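Local coordinates for protein SCO1 homolog 1, mitochondrial (Arabidopsis thaliana, PDB 6N5U), which binds copper as a mitochondrial Sco-type metallochaperone and is thought to act in copper homeostasis or in inserting copper into cytochrome c oxidase, at residues F13-V23 and L96-I106; F39-E49 and L128-Y136. All coordinates share one frame; numbering follows the deposited sequence.

Both contacts belong to the thioredoxin-fold domain that makes up this chain, and their segments alternate along it: 13-23, 39-49, 96-106, 128-136. Contact 1 is the joint at one side of the seven-stranded mixed sheet, where the N-terminal hairpin 14-17/22-24 lies beside strand 97-100. Contact 2 is the copper site, where the loop and helix start that follow strand 32-38 meet the end of strand 127-131 and residues leading into strand 135-138. Strands 97-100 and 32-38 are separated by strand 68-74. The centres lie about 17 Å apart and the nearest atoms about 8 Å; both reach this sheet, contact 1 joining the hairpin to it and contact 2 holding the metal beside it.

Contact 1: residues F13-V23 and L96-I106; sequences FSLIRDDGKRV and LIGLTGSPEEI
Ile-16 and Thr-100 form the hydrogen-bonded pair that adds the N-terminal hairpin of this thioredoxin fold, antiparallel, to strand 97-100. Ile-16 N gives to Thr-100 O at 2.9 Å, and Thr-100 N returns a bond to Ile-16 O. Next along is the non-hydrogen-bonded pair Arg-17 and Leu-99. Leu-99 is the apolar hub: its CD1 meets Leu-15 CD1 at 3.8 Å, the two side chains crossing at about a right angle, and also reaches the Phe-13 ring at CE1, while CD2 packs on Val-23 CG2 at 3.6 Å. The other branch of Leu-15, CD2, turns to Ile-106 CD1 on helix 103-112. On the other side of strand 97-100, Val-71 and Ile-73 of strand 68-74 also touch Leu-99.

At the hairpin turn, Asp-18 swings CG between its own N and carbonyl carbon (chi1 66°), which brings OD2 over to the backbone of Gly-98. Gly-98 N meets OD2 on its anti side at 2.9 Å in a nearly straight bond (170°); OD1 is hydrogen-bonded to His-86 ND1. Beyond it, Arg-17 and Asp-19 form a salt bridge within the turn, the acid lying at the guanidinium edge.

At the opposite end, Glu-105 stretches back to the hairpin. It shares a capping box with Ser-102, accepting from Ser-102 N through OE1 while Ser-102 OG accepts from Glu-105 N. Its other oxygen is left for Arg-22: NH1 comes from above the carboxylate plane and stands 3.0 Å from Glu-105 OE2, the guanidinium and carboxylate planes 73° apart.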
loop_
_atom_site.group_PDB
_atom_site.type_symbol
_atom_site.label_atom_id
_atom_site.label_comp_id
_atom_site.label_asym_id
_atom_site.label_seq_id
_atom_site.Cartn_x
_atom_site.Cartn_y
_atom_site.Cartn_z
ATOM N N PHE A 13 -10.334 0.006 -9.881
ATOM C CA PHE A 13 -9.875 -1.350 -9.614
ATOM C C PHE A 13 -10.995 -2.145 -8.952
ATOM O O PHE A 13 -11.902 -1.550 -8.371
ATOM C CB PHE A 13 -8.613 -1.352 -8.725
ATOM C CG PHE A 13 -8.739 -0.746 -7.344
ATOM C CD1 PHE A 13 -9.288 -1.475 -6.293
ATOM C CD2 PHE A 13 -8.236 0.523 -7.075
ATOM C CE1 PHE A 13 -9.389 -0.922 -5.017
ATOM C CE2 PHE A 13 -8.317 1.067 -5.788
ATOM C CZ PHE A 13 -8.895 0.339 -4.769
ATOM N N SER A 14 -10.929 -3.481 -9.045
ATOM C CA SER A 14 -11.846 -4.390 -8.376
ATOM C C SER A 14 -10.957 -5.443 -7.739
ATOM O O SER A 14 -10.436 -6.316 -8.428
ATOM C CB SER A 14 -12.859 -4.999 -9.342
ATOM O OG SER A 14 -13.936 -5.572 -8.615
ATOM N N LEU A 15 -10.696 -5.289 -6.440
ATOM C CA LEU A 15 -9.809 -6.169 -5.686
ATOM C C LEU A 15 -10.556 -6.849 -4.531
ATOM O O LEU A 15 -11.737 -6.567 -4.313
ATOM C CB LEU A 15 -8.582 -5.365 -5.171
ATOM C CG LEU A 15 -7.608 -4.820 -6.237
ATOM C CD1 LEU A 15 -6.646 -3.838 -5.645
ATOM C CD2 LEU A 15 -6.814 -5.924 -6.874
ATOM N N ILE A 16 -9.876 -7.772 -3.826
ATOM C CA ILE A 16 -10.420 -8.476 -2.670
ATOM C C ILE A 16 -9.647 -8.032 -1.438
ATOM O O ILE A 16 -8.414 -8.108 -1.420
ATOM C CB ILE A 16 -10.437 -10.015 -2.839
ATOM C CG1 ILE A 16 -11.239 -10.421 -4.092
ATOM C CG2 ILE A 16 -11.036 -10.692 -1.601
ATOM C CD1 ILE A 16 -10.430 -10.913 -5.213
ATOM N N ARG A 17 -10.374 -7.536 -0.423
ATOM C CA ARG A 17 -9.812 -7.053 0.834
ATOM C C ARG A 17 -9.453 -8.235 1.750
ATOM O O ARG A 17 -9.985 -9.324 1.574
ATOM C CB ARG A 17 -10.799 -6.079 1.482
ATOM C CG ARG A 17 -10.237 -5.245 2.619
ATOM C CD ARG A 17 -11.169 -4.109 2.952
ATOM N NE ARG A 17 -12.410 -4.589 3.556
ATOM C CZ ARG A 17 -13.539 -3.891 3.605
ATOM N NH1 ARG A 17 -13.604 -2.678 3.065
ATOM N NH2 ARG A 17 -14.613 -4.398 4.196
ATOM N N ASP A 18 -8.537 -8.018 2.709
ATOM C CA ASP A 18 -8.030 -9.002 3.684
ATOM C C ASP A 18 -9.131 -9.710 4.502
ATOM O O ASP A 18 -8.858 -10.730 5.131
ATOM C CB ASP A 18 -6.980 -8.358 4.615
ATOM C CG ASP A 18 -7.535 -7.285 5.522
ATOM O OD1 ASP A 18 -8.061 -7.635 6.605
ATOM O OD2 ASP A 18 -7.454 -6.099 5.152
ATOM N N ASP A 19 -10.359 -9.160 4.497
ATOM C CA ASP A 19 -11.512 -9.715 5.196
ATOM C C ASP A 19 -12.329 -10.636 4.289
ATOM O O ASP A 19 -13.246 -11.299 4.766
ATOM C CB ASP A 19 -12.373 -8.586 5.783
ATOM C CG ASP A 19 -13.014 -7.642 4.784
ATOM O OD1 ASP A 19 -12.567 -7.612 3.608
ATOM O OD2 ASP A 19 -13.956 -6.925 5.175
ATOM N N GLY A 20 -11.964 -10.693 3.009
ATOM C CA GLY A 20 -12.637 -11.505 2.002
ATOM C C GLY A 20 -13.660 -10.750 1.169
ATOM O O GLY A 20 -14.173 -11.300 0.199
ATOM N N LYS A 21 -13.966 -9.488 1.531
ATOM C CA LYS A 21 -14.920 -8.631 0.823
ATOM C C LYS A 21 -14.330 -8.115 -0.487
ATOM O O LYS A 21 -13.145 -7.783 -0.533
ATOM C CB LYS A 21 -15.312 -7.420 1.696
ATOM C CG LYS A 21 -16.600 -6.712 1.252
ATOM C CD LYS A 21 -16.793 -5.336 1.897
ATOM C CE LYS A 21 -18.233 -4.864 1.894
ATOM N NZ LYS A 21 -18.630 -4.237 0.605
ATOM N N ARG A 22 -15.160 -8.017 -1.547
ATOM C CA ARG A 22 -14.720 -7.430 -2.808
ATOM C C ARG A 22 -14.862 -5.916 -2.668
ATOM O O ARG A 22 -15.890 -5.416 -2.198
ATOM C CB ARG A 22 -15.501 -7.952 -4.024
ATOM C CG ARG A 22 -14.947 -7.394 -5.344
ATOM C CD ARG A 22 -15.540 -8.031 -6.590
ATOM N NE ARG A 22 -15.180 -9.445 -6.717
ATOM C CZ ARG A 22 -14.034 -9.890 -7.221
ATOM N NH1 ARG A 22 -13.112 -9.037 -7.653
ATOM N NH2 ARG A 22 -13.799 -11.195 -7.295
ATOM N N VAL A 23 -13.808 -5.194 -3.038
ATOM C CA VAL A 23 -13.764 -3.738 -2.939
ATOM C C VAL A 23 -13.386 -3.073 -4.276
ATOM O O VAL A 23 -12.858 -3.725 -5.180
ATOM C CB VAL A 23 -12.823 -3.264 -1.789
ATOM C CG1 VAL A 23 -13.334 -3.692 -0.415
ATOM C CG2 VAL A 23 -11.394 -3.737 -2.015
ATOM N N LEU A 96 -4.188 -1.253 9.032
ATOM C CA LEU A 96 -3.654 -1.545 7.700
ATOM C C LEU A 96 -4.512 -2.544 6.923
ATOM O O LEU A 96 -4.552 -3.721 7.262
ATOM C CB LEU A 96 -2.160 -1.984 7.763
ATOM C CG LEU A 96 -1.454 -2.525 6.492
ATOM C CD1 LEU A 96 -1.342 -1.486 5.402
ATOM C CD2 LEU A 96 -0.078 -3.013 6.829
ATOM N N ILE A 97 -5.168 -2.055 5.855
ATOM C CA ILE A 97 -5.995 -2.793 4.887
ATOM C C ILE A 97 -5.063 -3.519 3.899
ATOM O O ILE A 97 -4.098 -2.930 3.402
ATOM C CB ILE A 97 -6.935 -1.780 4.144
ATOM C CG1 ILE A 97 -7.978 -1.178 5.115
ATOM C CG2 ILE A 97 -7.603 -2.386 2.887
ATOM C CD1 ILE A 97 -8.933 -0.136 4.483
ATOM N N GLY A 98 -5.380 -4.770 3.609
ATOM C CA GLY A 98 -4.647 -5.586 2.657
ATOM C C GLY A 98 -5.508 -5.903 1.454
ATOM O O GLY A 98 -6.633 -6.368 1.624
ATOM N N LEU A 99 -5.017 -5.598 0.226
ATOM C CA LEU A 99 -5.721 -5.844 -1.033
ATOM C C LEU A 99 -4.964 -6.824 -1.871
ATOM O O LEU A 99 -3.748 -6.738 -2.006
ATOM C CB LEU A 99 -5.963 -4.567 -1.843
ATOM C CG LEU A 99 -6.693 -3.390 -1.191
ATOM C CD1 LEU A 99 -6.835 -2.249 -2.182
ATOM C CD2 LEU A 99 -8.069 -3.784 -0.662
ATOM N N THR A 100 -5.690 -7.760 -2.438
ATOM C CA THR A 100 -5.167 -8.812 -3.289
ATOM C C THR A 100 -6.170 -8.989 -4.473
ATOM O O THR A 100 -7.081 -8.159 -4.631
ATOM C CB THR A 100 -4.898 -10.066 -2.406
ATOM O OG1 THR A 100 -4.074 -11.002 -3.103
ATOM C CG2 THR A 100 -6.188 -10.739 -1.884
ATOM N N GLY A 101 -5.985 -10.041 -5.281
ATOM C CA GLY A 101 -6.882 -10.357 -6.385
ATOM C C GLY A 101 -6.358 -11.441 -7.301
ATOM O O GLY A 101 -5.463 -12.210 -6.928
ATOM N N SER A 102 -6.932 -11.509 -8.508
ATOM C CA SER A 102 -6.526 -12.433 -9.544
ATOM C C SER A 102 -5.264 -11.838 -10.185
ATOM O O SER A 102 -5.126 -10.610 -10.165
ATOM C CB SER A 102 -7.638 -12.583 -10.583
ATOM O OG SER A 102 -7.764 -11.463 -11.447
ATOM N N PRO A 103 -4.345 -12.638 -10.798
ATOM C CA PRO A 103 -3.157 -12.028 -11.426
ATOM C C PRO A 103 -3.475 -10.939 -12.458
ATOM O O PRO A 103 -2.644 -10.044 -12.661
ATOM C CB PRO A 103 -2.408 -13.231 -12.017
ATOM C CG PRO A 103 -2.873 -14.401 -11.224
ATOM C CD PRO A 103 -4.319 -14.114 -10.937
ATOM N N GLU A 104 -4.682 -11.015 -13.085
ATOM C CA GLU A 104 -5.212 -10.061 -14.075
ATOM C C GLU A 104 -5.698 -8.798 -13.360
ATOM O O GLU A 104 -5.427 -7.700 -13.827
ATOM C CB GLU A 104 -6.361 -10.704 -14.871
ATOM C CG GLU A 104 -6.712 -9.984 -16.162
ATOM C CD GLU A 104 -8.080 -10.313 -16.744
ATOM O OE1 GLU A 104 -8.306 -11.484 -17.132
ATOM O OE2 GLU A 104 -8.927 -9.394 -16.816
ATOM N N GLU A 105 -6.414 -8.958 -12.231
ATOM C CA GLU A 105 -6.922 -7.859 -11.405
ATOM C C GLU A 105 -5.753 -7.010 -10.895
ATOM O O GLU A 105 -5.811 -5.775 -10.993
ATOM C CB GLU A 105 -7.774 -8.392 -10.233
ATOM C CG GLU A 105 -9.236 -8.583 -10.601
ATOM C CD GLU A 105 -10.126 -9.326 -9.623
ATOM O OE1 GLU A 105 -9.650 -9.703 -8.530
ATOM O OE2 GLU A 105 -11.314 -9.538 -9.957
ATOM N N ILE A 106 -4.678 -7.689 -10.412
ATOM C CA ILE A 106 -3.423 -7.108 -9.913
ATOM C C ILE A 106 -2.674 -6.395 -11.047
ATOM O O ILE A 106 -2.084 -5.341 -10.811
ATOM C CB ILE A 106 -2.552 -8.196 -9.220
ATOM C CG1 ILE A 106 -3.246 -8.803 -7.952
ATOM C CG2 ILE A 106 -1.122 -7.717 -8.915
ATOM C CD1 ILE A 106 -3.649 -7.829 -6.779
#

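Contact 2: residues F39-E49 and L128-Y136; sequences FTHCPDICPDE and LVDHSIVMY. With CU1 (copper (I) ion), chain D.
Cys-42, Cys-46 and His-131 hold a copper(I) ion between the CxxxC motif of this thioredoxin-like Sco domain (CPDIC, Cys-42 to Cys-46), which runs from the loop into helix 45-64, and the end of strand 127-131. Copper lies 2.3 Å from Cys-42 SG, 2.4 Å from Cys-46 SG and 2.5 Å from His-131 NE2, a three-coordinate set of two sulfurs and one nitrogen. Both thiolates accept backbone N-H groups, Cys-42 SG from Cys-46 N and Cys-46 SG from Phe-39 N, which probably steadies their negative charge.

Phe-39 can be followed outward. Its CB points at the other segment, and chi1 of 78° sets CG between the backbone N and the carbonyl carbon, laying the ring against strand 127-131. CD1 comes near His-131 NE2; the two rings meet rim to rim, with planes at 86°. CE1 touches Val-129 O, and both CD1 and CE1 border the copper. CZ meets Leu-128 CD2 at 3.7 Å, a methyl at the ring edge that CE2 shares. One face carries Cys-42 CB toward its rim. Over the opposite face lie Val-129 N and Val-129 CB, the latter a CH-pi contact 4.2 Å from the ring centroid. With an alanine here, a gap would probably open between Cys-42 CB and Val-129, and His-131 and Leu-128 CD2 would lose the ring edge they pack on.

Further along, the Ile-133 and Ile-45 side chains cross at about a right angle, Ile-133 CG1 against Ile-45 CG2; Ile-133 CG2 lies against Glu-49 OE1, in a carboxylate whose charge is paired with Lys-150 and Lys-52. The second nitrogen of the ligand histidine is fixed: His-131 ND1 donates to Ser-132 O at 3.0 Å, approaching from above the carbonyl plane.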
loop_
_atom_site.group_PDB
_atom_site.type_symbol
_atom_site.label_atom_id
_atom_site.label_comp_id
_atom_site.label_asym_id
_atom_site.label_seq_id
_atom_site.Cartn_x
_atom_site.Cartn_y
_atom_site.Cartn_z
ATOM N N PHE A 39 4.718 -7.419 -1.439
ATOM C CA PHE A 39 4.508 -8.880 -1.416
ATOM C C PHE A 39 4.914 -9.466 -0.043
ATOM O O PHE A 39 5.973 -9.116 0.471
ATOM C CB PHE A 39 5.162 -9.592 -2.617
ATOM C CG PHE A 39 6.652 -9.850 -2.629
ATOM C CD1 PHE A 39 7.543 -8.854 -3.010
ATOM C CD2 PHE A 39 7.153 -11.132 -2.411
ATOM C CE1 PHE A 39 8.918 -9.106 -3.054
ATOM C CE2 PHE A 39 8.528 -11.388 -2.472
ATOM C CZ PHE A 39 9.402 -10.372 -2.782
ATOM N N THR A 40 4.044 -10.297 0.575
ATOM C CA THR A 40 4.239 -10.825 1.933
ATOM C C THR A 40 5.542 -11.614 2.115
ATOM O O THR A 40 6.064 -11.625 3.215
ATOM C CB THR A 40 3.013 -11.635 2.442
ATOM O OG1 THR A 40 2.988 -12.930 1.853
ATOM C CG2 THR A 40 1.683 -10.915 2.230
ATOM N N HIS A 41 6.089 -12.212 1.069
ATOM C CA HIS A 41 7.318 -13.001 1.192
ATOM C C HIS A 41 8.604 -12.183 0.997
ATOM O O HIS A 41 9.686 -12.771 0.878
ATOM C CB HIS A 41 7.273 -14.230 0.251
ATOM C CG HIS A 41 6.274 -15.264 0.675
ATOM N ND1 HIS A 41 4.924 -15.090 0.425
ATOM C CD2 HIS A 41 6.440 -16.417 1.360
ATOM C CE1 HIS A 41 4.315 -16.140 0.952
ATOM N NE2 HIS A 41 5.178 -16.967 1.516
ATOM N N CYS A 42 8.496 -10.838 1.003
ATOM C CA CYS A 42 9.617 -9.920 0.843
ATOM C C CYS A 42 10.498 -9.946 2.072
ATOM O O CYS A 42 10.011 -9.712 3.189
ATOM C CB CYS A 42 9.134 -8.512 0.524
ATOM S SG CYS A 42 10.433 -7.385 -0.073
ATOM N N PRO A 43 11.803 -10.239 1.872
ATOM C CA PRO A 43 12.719 -10.387 3.016
ATOM C C PRO A 43 13.009 -9.139 3.859
ATOM O O PRO A 43 13.063 -9.269 5.088
ATOM C CB PRO A 43 14.006 -10.920 2.373
ATOM C CG PRO A 43 13.586 -11.488 1.055
ATOM C CD PRO A 43 12.475 -10.596 0.604
ATOM N N ASP A 44 13.241 -7.956 3.229
ATOM C CA ASP A 44 13.591 -6.758 3.997
ATOM C C ASP A 44 12.848 -5.487 3.606
ATOM O O ASP A 44 12.352 -4.784 4.478
ATOM C CB ASP A 44 15.112 -6.495 3.946
ATOM C CG ASP A 44 15.998 -7.704 4.173
ATOM O OD1 ASP A 44 15.886 -8.330 5.251
ATOM O OD2 ASP A 44 16.810 -8.019 3.273
ATOM N N ILE A 45 12.821 -5.164 2.309
ATOM C CA ILE A 45 12.225 -3.945 1.750
ATOM C C ILE A 45 10.795 -3.673 2.261
ATOM O O ILE A 45 10.615 -2.652 2.924
ATOM C CB ILE A 45 12.299 -3.936 0.192
ATOM C CG1 ILE A 45 13.757 -4.123 -0.339
ATOM C CG2 ILE A 45 11.615 -2.708 -0.419
ATOM C CD1 ILE A 45 14.873 -3.072 0.113
ATOM N N CYS A 46 9.801 -4.561 1.941
ATOM C CA CYS A 46 8.393 -4.413 2.350
ATOM C C CYS A 46 8.236 -4.332 3.870
ATOM O O CYS A 46 7.654 -3.334 4.302
ATOM C CB CYS A 46 7.483 -5.480 1.739
ATOM S SG CYS A 46 7.342 -5.409 -0.072
ATOM N N PRO A 47 8.776 -5.278 4.714
ATOM C CA PRO A 47 8.645 -5.110 6.174
ATOM C C PRO A 47 9.130 -3.731 6.663
ATOM O O PRO A 47 8.415 -3.099 7.445
ATOM C CB PRO A 47 9.484 -6.263 6.738
ATOM C CG PRO A 47 9.422 -7.298 5.711
ATOM C CD PRO A 47 9.490 -6.542 4.410
ATOM N N ASP A 48 10.279 -3.224 6.135
ATOM C CA ASP A 48 10.822 -1.916 6.521
ATOM C C ASP A 48 9.909 -0.753 6.156
ATOM O O ASP A 48 9.659 0.116 6.990
ATOM C CB ASP A 48 12.232 -1.683 5.949
ATOM C CG ASP A 48 13.310 -2.615 6.463
ATOM O OD1 ASP A 48 13.095 -3.257 7.519
ATOM O OD2 ASP A 48 14.369 -2.710 5.808
ATOM N N GLU A 49 9.456 -0.721 4.898
ATOM C CA GLU A 49 8.576 0.298 4.332
ATOM C C GLU A 49 7.247 0.383 5.055
ATOM O O GLU A 49 6.765 1.488 5.317
ATOM C CB GLU A 49 8.367 0.029 2.846
ATOM C CG GLU A 49 9.646 0.212 2.045
ATOM C CD GLU A 49 10.225 1.610 2.093
ATOM O OE1 GLU A 49 9.651 2.497 1.422
ATOM O OE2 GLU A 49 11.230 1.823 2.812
ATOM N N LEU A 128 11.015 -14.380 -5.865
ATOM C CA LEU A 128 10.703 -13.099 -5.257
ATOM C C LEU A 128 10.061 -12.272 -6.353
ATOM O O LEU A 128 10.061 -12.693 -7.500
ATOM C CB LEU A 128 11.950 -12.398 -4.661
ATOM C CG LEU A 128 12.663 -13.090 -3.490
ATOM C CD1 LEU A 128 13.963 -12.430 -3.178
ATOM C CD2 LEU A 128 11.821 -13.143 -2.272
ATOM N N VAL A 129 9.422 -11.178 -6.000
ATOM C CA VAL A 129 8.835 -10.253 -6.959
ATOM C C VAL A 129 9.640 -8.946 -6.894
ATOM O O VAL A 129 9.771 -8.342 -5.831
ATOM C CB VAL A 129 7.297 -10.041 -6.807
ATOM C CG1 VAL A 129 6.787 -9.002 -7.803
ATOM C CG2 VAL A 129 6.538 -11.361 -6.967
ATOM N N ASP A 130 10.280 -8.599 -8.006
ATOM C CA ASP A 130 11.042 -7.363 -8.142
ATOM C C ASP A 130 9.995 -6.298 -8.483
ATOM O O ASP A 130 9.187 -6.497 -9.388
ATOM C CB ASP A 130 12.068 -7.522 -9.270
ATOM C CG ASP A 130 13.031 -6.377 -9.443
ATOM O OD1 ASP A 130 13.175 -5.577 -8.505
ATOM O OD2 ASP A 130 13.653 -6.290 -10.513
ATOM N N HIS A 131 9.948 -5.215 -7.715
ATOM C CA HIS A 131 8.914 -4.198 -7.920
ATOM C C HIS A 131 9.337 -2.804 -7.518
ATOM O O HIS A 131 10.390 -2.617 -6.899
ATOM C CB HIS A 131 7.620 -4.593 -7.172
ATOM C CG HIS A 131 7.799 -4.654 -5.677
ATOM N ND1 HIS A 131 7.526 -3.563 -4.873
ATOM C CD2 HIS A 131 8.263 -5.662 -4.906
ATOM C CE1 HIS A 131 7.779 -3.962 -3.642
ATOM N NE2 HIS A 131 8.220 -5.225 -3.618
ATOM N N SER A 132 8.484 -1.828 -7.868
ATOM C CA SER A 132 8.662 -0.399 -7.606
ATOM C C SER A 132 8.449 -0.161 -6.113
ATOM O O SER A 132 7.460 -0.656 -5.557
ATOM C CB SER A 132 7.638 0.410 -8.398
ATOM O OG SER A 132 7.458 -0.029 -9.733
ATOM N N ILE A 133 9.397 0.525 -5.449
ATOM C CA ILE A 133 9.279 0.828 -4.007
ATOM C C ILE A 133 8.635 2.188 -3.957
ATOM O O ILE A 133 9.291 3.223 -4.179
ATOM C CB ILE A 133 10.598 0.690 -3.216
ATOM C CG1 ILE A 133 11.149 -0.738 -3.386
ATOM C CG2 ILE A 133 10.380 1.033 -1.735
ATOM C CD1 ILE A 133 12.618 -0.822 -3.672
ATOM N N VAL A 134 7.299 2.162 -3.792
ATOM C CA VAL A 134 6.437 3.321 -3.934
ATOM C C VAL A 134 5.333 3.463 -2.849
ATOM O O VAL A 134 4.821 2.471 -2.360
ATOM C CB VAL A 134 5.813 3.181 -5.361
ATOM C CG1 VAL A 134 4.739 4.202 -5.605
ATOM C CG2 VAL A 134 6.864 3.288 -6.457
ATOM N N MET A 135 4.944 4.707 -2.538
ATOM C CA MET A 135 3.830 5.068 -1.665
ATOM C C MET A 135 3.079 6.195 -2.352
ATOM O O MET A 135 3.693 7.124 -2.908
ATOM C CB MET A 135 4.259 5.465 -0.240
ATOM C CG MET A 135 4.764 4.308 0.561
ATOM S SD MET A 135 5.444 4.684 2.171
ATOM C CE MET A 135 6.851 5.841 1.698
ATOM N N TYR A 136 1.749 6.103 -2.325
ATOM C CA TYR A 136 0.880 7.058 -3.002
ATOM C C TYR A 136 -0.104 7.659 -2.039
ATOM O O TYR A 136 -0.946 6.940 -1.495
ATOM C CB TYR A 136 0.098 6.358 -4.133
ATOM C CG TYR A 136 0.928 5.842 -5.279
ATOM C CD1 TYR A 136 1.516 6.716 -6.187
ATOM C CD2 TYR A 136 1.067 4.475 -5.504
ATOM C CE1 TYR A 136 2.239 6.249 -7.281
ATOM C CE2 TYR A 136 1.776 3.994 -6.609
ATOM C CZ TYR A 136 2.359 4.886 -7.496
ATOM O OH TYR A 136 3.156 4.456 -8.528
HETATM CU CU CU1 D . 9.222 -5.956 -1.411
#